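Local coordinates for protein putative glycyl-glycine endopeptidase lytM (Ruminococcus gnavus, PDB 3NYY) that is probably a metalloendopeptidase of the M23 family, likely to cleave peptide bonds in bacterial cell-wall peptidoglycan, at residues P37-D40 / V41-W45; S83-A86 / I87-V91; A182-E185 / K186-V190. All blocks are in the same frame, centred on the assembly; numbering follows the deposited sequence.

Interaction 1: P37-D40 / V41-W45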
loop_
_atom_site.group_PDB
_atom_site.type_symbol
_atom_site.label_atom_id
_atom_site.label_comp_id
_atom_site.label_asym_id
_atom_site.label_seq_id
_atom_site.Cartn_x
_atom_site.Cartn_y
_atom_site.Cartn_z
ATOM N N PRO A 37 1.755 3.277 25.744
ATOM C CA PRO A 37 2.337 3.696 24.465
ATOM C C PRO A 37 1.942 5.092 24.040
ATOM O O PRO A 37 2.797 5.808 23.463
ATOM C CB PRO A 37 1.834 2.636 23.479
ATOM C CG PRO A 37 0.564 2.163 24.121
ATOM C CD PRO A 37 0.840 2.139 25.580
ATOM N N GLY A 38 0.709 5.518 24.346
ATOM C CA GLY A 38 0.270 6.879 24.028
ATOM C C GLY A 38 1.136 7.921 24.741
ATOM O O GLY A 38 1.594 8.924 24.145
ATOM N N ARG A 39 1.387 7.703 26.016
ATOM C CA ARG A 39 2.252 8.605 26.764
ATOM C C ARG A 39 3.633 8.681 26.146
ATOM O O ARG A 39 4.171 9.780 25.990
ATOM C CB ARG A 39 2.400 8.162 28.218
ATOM C CG ARG A 39 3.085 9.184 29.081
ATOM C CD ARG A 39 3.564 8.570 30.399
ATOM N NE ARG A 39 4.748 7.729 30.156
ATOM C CZ ARG A 39 5.582 7.274 31.109
ATOM N NH1 ARG A 39 5.360 7.560 32.378
ATOM N NH2 ARG A 39 6.656 6.571 30.763
ATOM N N ASP A 40 4.235 7.522 25.884
ATOM C CA ASP A 40 5.626 7.466 25.441
ATOM C C ASP A 40 5.817 8.016 24.034
ATOM O O ASP A 40 6.760 8.769 23.796
ATOM C CB ASP A 40 6.187 6.062 25.598
ATOM C CG ASP A 40 6.323 5.648 27.058
ATOM O OD1 ASP A 40 6.146 6.498 27.967
ATOM O OD2 ASP A 40 6.609 4.448 27.284
ATOM N N VAL A 41 4.878 7.743 23.133
ATOM C CA VAL A 41 4.961 8.340 21.788
ATOM C C VAL A 41 4.758 9.867 21.861
ATOM O O VAL A 41 5.436 10.652 21.183
ATOM C CB VAL A 41 4.017 7.660 20.749
ATOM C CG1 VAL A 41 2.523 8.124 20.904
ATOM C CG2 VAL A 41 4.603 7.837 19.357
ATOM N N GLY A 42 3.874 10.305 22.740
ATOM C CA GLY A 42 3.657 11.720 22.980
ATOM C C GLY A 42 4.915 12.411 23.484
ATOM O O GLY A 42 5.244 13.498 23.030
ATOM N N LEU A 43 5.603 11.748 24.412
ATOM C CA LEU A 43 6.876 12.273 24.941
ATOM C C LEU A 43 7.975 12.306 23.889
ATOM O O LEU A 43 8.760 13.242 23.824
ATOM C CB LEU A 43 7.302 11.473 26.169
ATOM C CG LEU A 43 6.395 11.711 27.387
ATOM C CD1 LEU A 43 6.641 10.621 28.466
ATOM C CD2 LEU A 43 6.552 13.101 27.973
ATOM N N TYR A 44 8.030 11.273 23.080
ATOM C CA TYR A 44 8.944 11.181 21.974
ATOM C C TYR A 44 8.753 12.326 21.005
ATOM O O TYR A 44 9.751 12.966 20.605
ATOM C CB TYR A 44 8.750 9.834 21.298
ATOM C CG TYR A 44 9.491 9.667 20.023
ATOM C CD1 TYR A 44 10.861 9.418 20.031
ATOM C CD2 TYR A 44 8.837 9.719 18.799
ATOM C CE1 TYR A 44 11.567 9.233 18.851
ATOM C CE2 TYR A 44 9.550 9.535 17.602
ATOM C CZ TYR A 44 10.915 9.294 17.647
ATOM O OH TYR A 44 11.610 9.135 16.489
ATOM N N TRP A 45 7.491 12.630 20.671
ATOM C CA TRP A 45 7.224 13.767 19.776
ATOM C C TRP A 45 7.609 15.102 20.377
ATOM O O TRP A 45 8.114 15.990 19.675
ATOM C CB TRP A 45 5.791 13.783 19.299
ATOM C CG TRP A 45 5.451 12.625 18.369
ATOM C CD1 TRP A 45 6.288 12.038 17.428
ATOM C CD2 TRP A 45 4.197 11.923 18.292
ATOM N NE1 TRP A 45 5.620 11.020 16.790
ATOM C CE2 TRP A 45 4.344 10.925 17.295
ATOM C CE3 TRP A 45 2.980 12.035 18.975
ATOM C CZ2 TRP A 45 3.301 10.044 16.951
ATOM C CZ3 TRP A 45 1.938 11.158 18.661
ATOM C CH2 TRP A 45 2.112 10.164 17.664
#
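Arg-39 and Leu-43, one turn apart, meet on the opening turns of helix 37-48, a regular alpha helix whose i to i+4 ladder joins Val-41, Gly-42, Leu-43 and Tyr-44 to Pro-37, Gly-38, Arg-39 and Asp-40. Leu-43 can be followed outward. CB rests beside the carbonyl oxygens of Arg-39 and Asp-40. CG sits against the same Arg-39 O at 3.3 Å, because CG stands beside its own backbone N (chi1 -69°) and the chain folds back down the helix. CD1 reaches the arginine chain, 3.8 Å from Arg-39 NE, oblique to the guanidinium. Leu-43 also packs on Tyr-68 and Trp-71.

The arginine bends at its third torsion (74°) and turns the NE/NH2 edge of its guanidinium to the next residue. NE and NH2 of Arg-39 grip one oxygen of Asp-40 side-on, NE to OD1 2.9 Å and NH2 to OD1 2.8 Å. Asp-40 OD1 lies in the guanidinium plane, is met by NE nearly along its C-O bond and offers its syn lone pair to NH2. Asp-40 OD2 takes the hydroxyl of Tyr-30 and Arg-39 NH1 binds Gln-65, so the pair ties this helix to helices 25-31 and 61-71. A methionine in place of Arg-39 would probably leave the buried Asp-40 OD1 without its charge partner and Gln-65 without its donor.

On another flank, Val-41 CG1 lies 3.5 Å from Gly-38 O and equally near Pro-37 O, the valine also touching Trp-88. Val-41 O accepts from Trp-45 N and lies against one face of the Trp-45 ring, 3.2 Å above its plane and toward the rim.

Interaction 2: S83-A86 / I87-V91. With SO4 (sulfate ion), chain F.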
loop_
_atom_site.group_PDB
_atom_site.type_symbol
_atom_site.label_atom_id
_atom_site.label_comp_id
_atom_site.label_asym_id
_atom_site.label_seq_id
_atom_site.Cartn_x
_atom_site.Cartn_y
_atom_site.Cartn_z
ATOM N N SER A 83 -5.036 12.919 23.765
ATOM C CA SER A 83 -5.135 12.659 22.337
ATOM C C SER A 83 -4.232 11.489 21.909
ATOM O O SER A 83 -4.668 10.608 21.153
ATOM C CB SER A 83 -4.852 13.908 21.482
ATOM O OG SER A 83 -5.807 14.920 21.789
ATOM N N CYS A 84 -2.991 11.470 22.409
ATOM C CA CYS A 84 -2.059 10.383 22.111
ATOM C C CYS A 84 -2.614 9.052 22.636
ATOM O O CYS A 84 -2.620 8.064 21.891
ATOM C CB CYS A 84 -0.695 10.638 22.713
ATOM S SG CYS A 84 0.143 12.116 22.072
ATOM N N ARG A 85 -3.086 9.027 23.879
ATOM C CA ARG A 85 -3.639 7.787 24.425
ATOM C C ARG A 85 -4.934 7.345 23.723
ATOM O O ARG A 85 -5.199 6.150 23.568
ATOM C CB ARG A 85 -3.866 7.926 25.928
ATOM C CG ARG A 85 -2.568 7.979 26.756
ATOM C CD ARG A 85 -2.957 8.103 28.192
ATOM N NE ARG A 85 -1.774 8.074 29.039
ATOM C CZ ARG A 85 -1.470 8.945 29.993
ATOM N NH1 ARG A 85 -2.259 9.966 30.294
ATOM N NH2 ARG A 85 -0.339 8.777 30.686
ATOM N N ALA A 86 -5.722 8.306 23.231
ATOM C CA ALA A 86 -6.967 7.964 22.526
ATOM C C ALA A 86 -6.631 7.148 21.258
ATOM O O ALA A 86 -7.389 6.251 20.899
ATOM C CB ALA A 86 -7.742 9.225 22.152
ATOM N N ILE A 87 -5.530 7.456 20.565
ATOM C CA ILE A 87 -5.111 6.720 19.378
ATOM C C ILE A 87 -4.498 5.362 19.736
ATOM O O ILE A 87 -4.784 4.360 19.089
ATOM C CB ILE A 87 -4.124 7.526 18.534
ATOM C CG1 ILE A 87 -4.796 8.794 18.032
ATOM C CG2 ILE A 87 -3.535 6.757 17.294
ATOM C CD1 ILE A 87 -3.778 9.793 17.502
ATOM N N TRP A 88 -3.633 5.363 20.749
ATOM C CA TRP A 88 -2.700 4.245 20.996
ATOM C C TRP A 88 -3.165 3.290 22.082
ATOM O O TRP A 88 -2.947 2.092 21.938
ATOM C CB TRP A 88 -1.281 4.748 21.340
ATOM C CG TRP A 88 -0.613 5.340 20.163
ATOM C CD1 TRP A 88 -0.816 6.587 19.680
ATOM C CD2 TRP A 88 0.309 4.690 19.281
ATOM N NE1 TRP A 88 -0.049 6.765 18.516
ATOM C CE2 TRP A 88 0.647 5.617 18.271
ATOM C CE3 TRP A 88 0.877 3.422 19.237
ATOM C CZ2 TRP A 88 1.518 5.308 17.241
ATOM C CZ3 TRP A 88 1.816 3.135 18.220
ATOM C CH2 TRP A 88 2.103 4.061 17.229
ATOM N N ASN A 89 -3.789 3.777 23.153
ATOM C CA ASN A 89 -3.921 2.961 24.363
ATOM C C ASN A 89 -5.073 1.963 24.407
ATOM O O ASN A 89 -5.057 1.035 25.249
ATOM C CB ASN A 89 -3.942 3.846 25.610
ATOM C CG ASN A 89 -2.571 4.367 25.978
ATOM O OD1 ASN A 89 -1.731 4.604 25.109
ATOM N ND2 ASN A 89 -2.330 4.517 27.276
ATOM N N ASP A 90 -6.081 2.163 23.554
ATOM C CA ASP A 90 -7.251 1.290 23.519
ATOM C C ASP A 90 -7.119 0.130 22.535
ATOM O O ASP A 90 -7.979 -0.772 22.552
ATOM C CB ASP A 90 -8.562 2.045 23.214
ATOM C CG ASP A 90 -8.927 3.086 24.262
ATOM O OD1 ASP A 90 -8.406 3.049 25.415
ATOM O OD2 ASP A 90 -9.757 3.961 23.919
ATOM N N VAL A 91 -6.095 0.126 21.690
ATOM C CA VAL A 91 -5.934 -0.898 20.665
ATOM C C VAL A 91 -5.370 -2.151 21.281
ATOM O O VAL A 91 -4.191 -2.187 21.703
ATOM C CB VAL A 91 -5.046 -0.374 19.522
ATOM C CG1 VAL A 91 -4.694 -1.474 18.497
ATOM C CG2 VAL A 91 -5.820 0.830 18.803
HETATM S S SO4 F . -0.788 11.785 33.051
HETATM O O1 SO4 F . -0.139 11.428 31.785
HETATM O O2 SO4 F . -2.234 11.806 32.859
HETATM O O3 SO4 F . -0.412 10.809 34.053
HETATM O O4 SO4 F . -0.295 13.129 33.364
HETATM O O HOH W 1 -9.752 5.985 22.130
HETATM O O HOH W 2 -6.538 3.547 21.052
#
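Between Ala-86 and Asp-90 a water takes the place of a backbone rung: it gives a hydrogen to Ala-86 O at 2.8 Å and accepts from Asp-90 N at 2.9 Å. A second water donates both to Ala-86 O and to Asp-90 OD2, each at 2.7 Å, so one carbonyl takes two waters near the C-terminal end of helix 77-88; Asp-90 OD1 is bonded by Thr-169. Just before this, ordinary i to i+4 bonds hold, Trp-88 N to Cys-84 O and the shorter Asn-89 N to Arg-85 O at 2.8 Å; Ile-87 N has weak bonds to Ser-83 O and Cys-84 O.

Arg-85 and Asn-89 carry the side-chain contact. The arginine is fully extended from CG to NE; its methylenes cross the amide at a slant, CG 3.5 Å from Asn-89 ND2, with guanidinium and amide planes turned 66° apart. Both polar ends reach Asp-36, Asn-89 ND2 by a hydrogen bond to one carboxylate oxygen and Arg-85 NH2 by a salt bridge to the other, while Asn-89 OD1 accepts from Gly-38 N. The guanidinium edge also meets a sulfate, probably from the crystallisation liquor: O1 accepts from both NH1 and NH2 of Arg-85, the latter at 2.9 Å, and Trp-77 NE1 binds the same ion. On another side, Trp-88 sets its ring edge on the Cys-84 carbonyl, CD1 3.2 Å from O and in the ring plane, while its NE1 bonds Gln-21.

The arginine's charge is thus answered by a carboxylate and a sulfate, two anions that probably hold the guanidinium in place, and the backbone groups here are settled partly through water.

Interaction 3: A182-E185 / K186-V190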
loop_
_atom_site.group_PDB
_atom_site.type_symbol
_atom_site.label_atom_id
_atom_site.label_comp_id
_atom_site.label_asym_id
_atom_site.label_seq_id
_atom_site.Cartn_x
_atom_site.Cartn_y
_atom_site.Cartn_z
ATOM N N ALA A 182 -21.847 -7.698 11.383
ATOM C CA ALA A 182 -22.180 -8.556 12.511
ATOM C C ALA A 182 -23.532 -8.098 13.061
ATOM O O ALA A 182 -24.031 -7.027 12.665
ATOM C CB ALA A 182 -21.085 -8.460 13.554
ATOM N N GLU A 183 -24.135 -8.875 13.980
ATOM C CA GLU A 183 -25.429 -8.516 14.589
ATOM C C GLU A 183 -25.230 -7.457 15.646
ATOM O O GLU A 183 -25.087 -7.761 16.826
ATOM C CB GLU A 183 -26.102 -9.735 15.217
ATOM C CG GLU A 183 -26.589 -10.661 14.186
ATOM C CD GLU A 183 -27.424 -11.799 14.737
ATOM O OE1 GLU A 183 -27.750 -11.809 15.950
ATOM O OE2 GLU A 183 -27.754 -12.674 13.936
ATOM N N LEU A 184 -25.178 -6.205 15.204
ATOM C CA LEU A 184 -24.878 -5.063 16.054
ATOM C C LEU A 184 -25.763 -3.887 15.649
ATOM O O LEU A 184 -26.090 -3.702 14.460
ATOM C CB LEU A 184 -23.408 -4.634 15.927
ATOM C CG LEU A 184 -22.355 -5.613 16.395
ATOM C CD1 LEU A 184 -20.969 -5.164 15.882
ATOM C CD2 LEU A 184 -22.341 -5.761 17.901
ATOM N N GLU A 185 -26.148 -3.105 16.649
ATOM C CA GLU A 185 -26.915 -1.900 16.421
ATOM C C GLU A 185 -26.254 -0.767 17.153
ATOM O O GLU A 185 -25.512 -0.992 18.118
ATOM C CB GLU A 185 -28.324 -2.025 16.986
ATOM C CG GLU A 185 -29.093 -3.202 16.423
ATOM C CD GLU A 185 -30.590 -3.038 16.595
ATOM O OE1 GLU A 185 -31.151 -2.087 16.007
ATOM O OE2 GLU A 185 -31.195 -3.851 17.319
ATOM N N LYS A 186 -26.513 0.447 16.678
ATOM C CA LYS A 186 -26.073 1.634 17.365
ATOM C C LYS A 186 -26.415 1.569 18.812
ATOM O O LYS A 186 -27.556 1.198 19.158
ATOM C CB LYS A 186 -26.696 2.900 16.772
ATOM C CG LYS A 186 -26.004 3.332 15.506
ATOM C CD LYS A 186 -26.820 4.344 14.701
ATOM C CE LYS A 186 -26.905 5.698 15.375
ATOM N NZ LYS A 186 -27.647 6.667 14.495
ATOM N N GLY A 187 -25.445 1.928 19.654
ATOM C CA GLY A 187 -25.615 1.885 21.113
ATOM C C GLY A 187 -25.109 0.620 21.780
ATOM O O GLY A 187 -24.933 0.606 22.992
ATOM N N ASP A 188 -24.882 -0.448 21.016
ATOM C CA ASP A 188 -24.401 -1.708 21.566
ATOM C C ASP A 188 -22.943 -1.580 21.988
ATOM O O ASP A 188 -22.130 -0.993 21.286
ATOM C CB ASP A 188 -24.507 -2.843 20.552
ATOM C CG ASP A 188 -25.941 -3.358 20.351
ATOM O OD1 ASP A 188 -26.860 -2.958 21.121
ATOM O OD2 ASP A 188 -26.118 -4.151 19.407
ATOM N N PRO A 189 -22.599 -2.149 23.135
ATOM C CA PRO A 189 -21.229 -2.227 23.563
ATOM C C PRO A 189 -20.501 -3.325 22.784
ATOM O O PRO A 189 -21.101 -4.346 22.473
ATOM C CB PRO A 189 -21.368 -2.595 25.055
ATOM C CG PRO A 189 -22.603 -3.454 25.097
ATOM C CD PRO A 189 -23.531 -2.808 24.095
ATOM N N VAL A 190 -19.218 -3.119 22.501
ATOM C CA VAL A 190 -18.352 -4.118 21.896
ATOM C C VAL A 190 -17.071 -4.256 22.746
ATOM O O VAL A 190 -16.640 -3.294 23.420
ATOM C CB VAL A 190 -17.972 -3.820 20.403
ATOM C CG1 VAL A 190 -19.250 -3.870 19.524
ATOM C CG2 VAL A 190 -17.207 -2.549 20.249
#
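Glu-185 and Asp-188 are joined by two hydrogen bonds running in opposite senses. The backbone one closes a type II beta turn, Asp-188 N to Glu-185 O at 3.0 Å. In the other the acceptor is a side chain: Glu-185 N gives its hydrogen to Asp-188 OD2 at 2.9 Å, and the bond is fairly straight. CG of Asp-188 lies beside its own backbone N (chi1 -75°), which swings the carboxylate back over the start of the turn; the amide meets OD2 from above the carboxylate plane, 58° out of it.

The steric element is Gly-187, third residue of the turn. Its positive phi of 95° would press a beta carbon against the carbonyl oxygen of Lys-186, so the tight bend suits a residue without a side chain.

The apolar part joins the residues flanking the turn. Leu-184 CD2 touches Val-190 CG1 at 4.0 Å, the two side chains crossing at about a right angle. Ile-163 and Leu-196 also pack on the leucine and Ile-165 on the valine, so this small patch joins the segment to the sheets of the M23 region. Val-190 belongs to strand 189-190, which pairs antiparallel with strand 148-153; Gly-187 and Asp-188 already bond Val-150 by their backbones.

Charge comes last. Glu-185 OE2 and Asp-188 OD2, both probably negative, stay 5.5 Å apart, and Lys-153 binds the nearby carbonyl of Leu-184. At this exposed bend, then, a carboxylate oxygen accepts the Glu-185 N-H while Glu-185 O takes Asp-188 N, so both polar backbone atoms of Glu-185 are paired with Asp-188.

Interactions 1 and 2 are neighbours in space, their centres about 10 Å apart, on helices 37-48 and 77-88 of the LytM N-terminal region. They touch directly: Asn-89 OD1 probably accepts from Gly-38 N, and Cys-84 packs on Gly-38 and Gly-42 of helix 37-48, whose lack of side chains probably allows the close approach. Interaction 3 follows much later in the chain, in the M23 peptidase region, with centres about 22 Å from interaction 2 and 32 Å from interaction 1. Helix 77-88 also packs on Leu-223 of strand 216-225, so interaction 2 stands where the helical part meets the beta sheet, between the other two contacts.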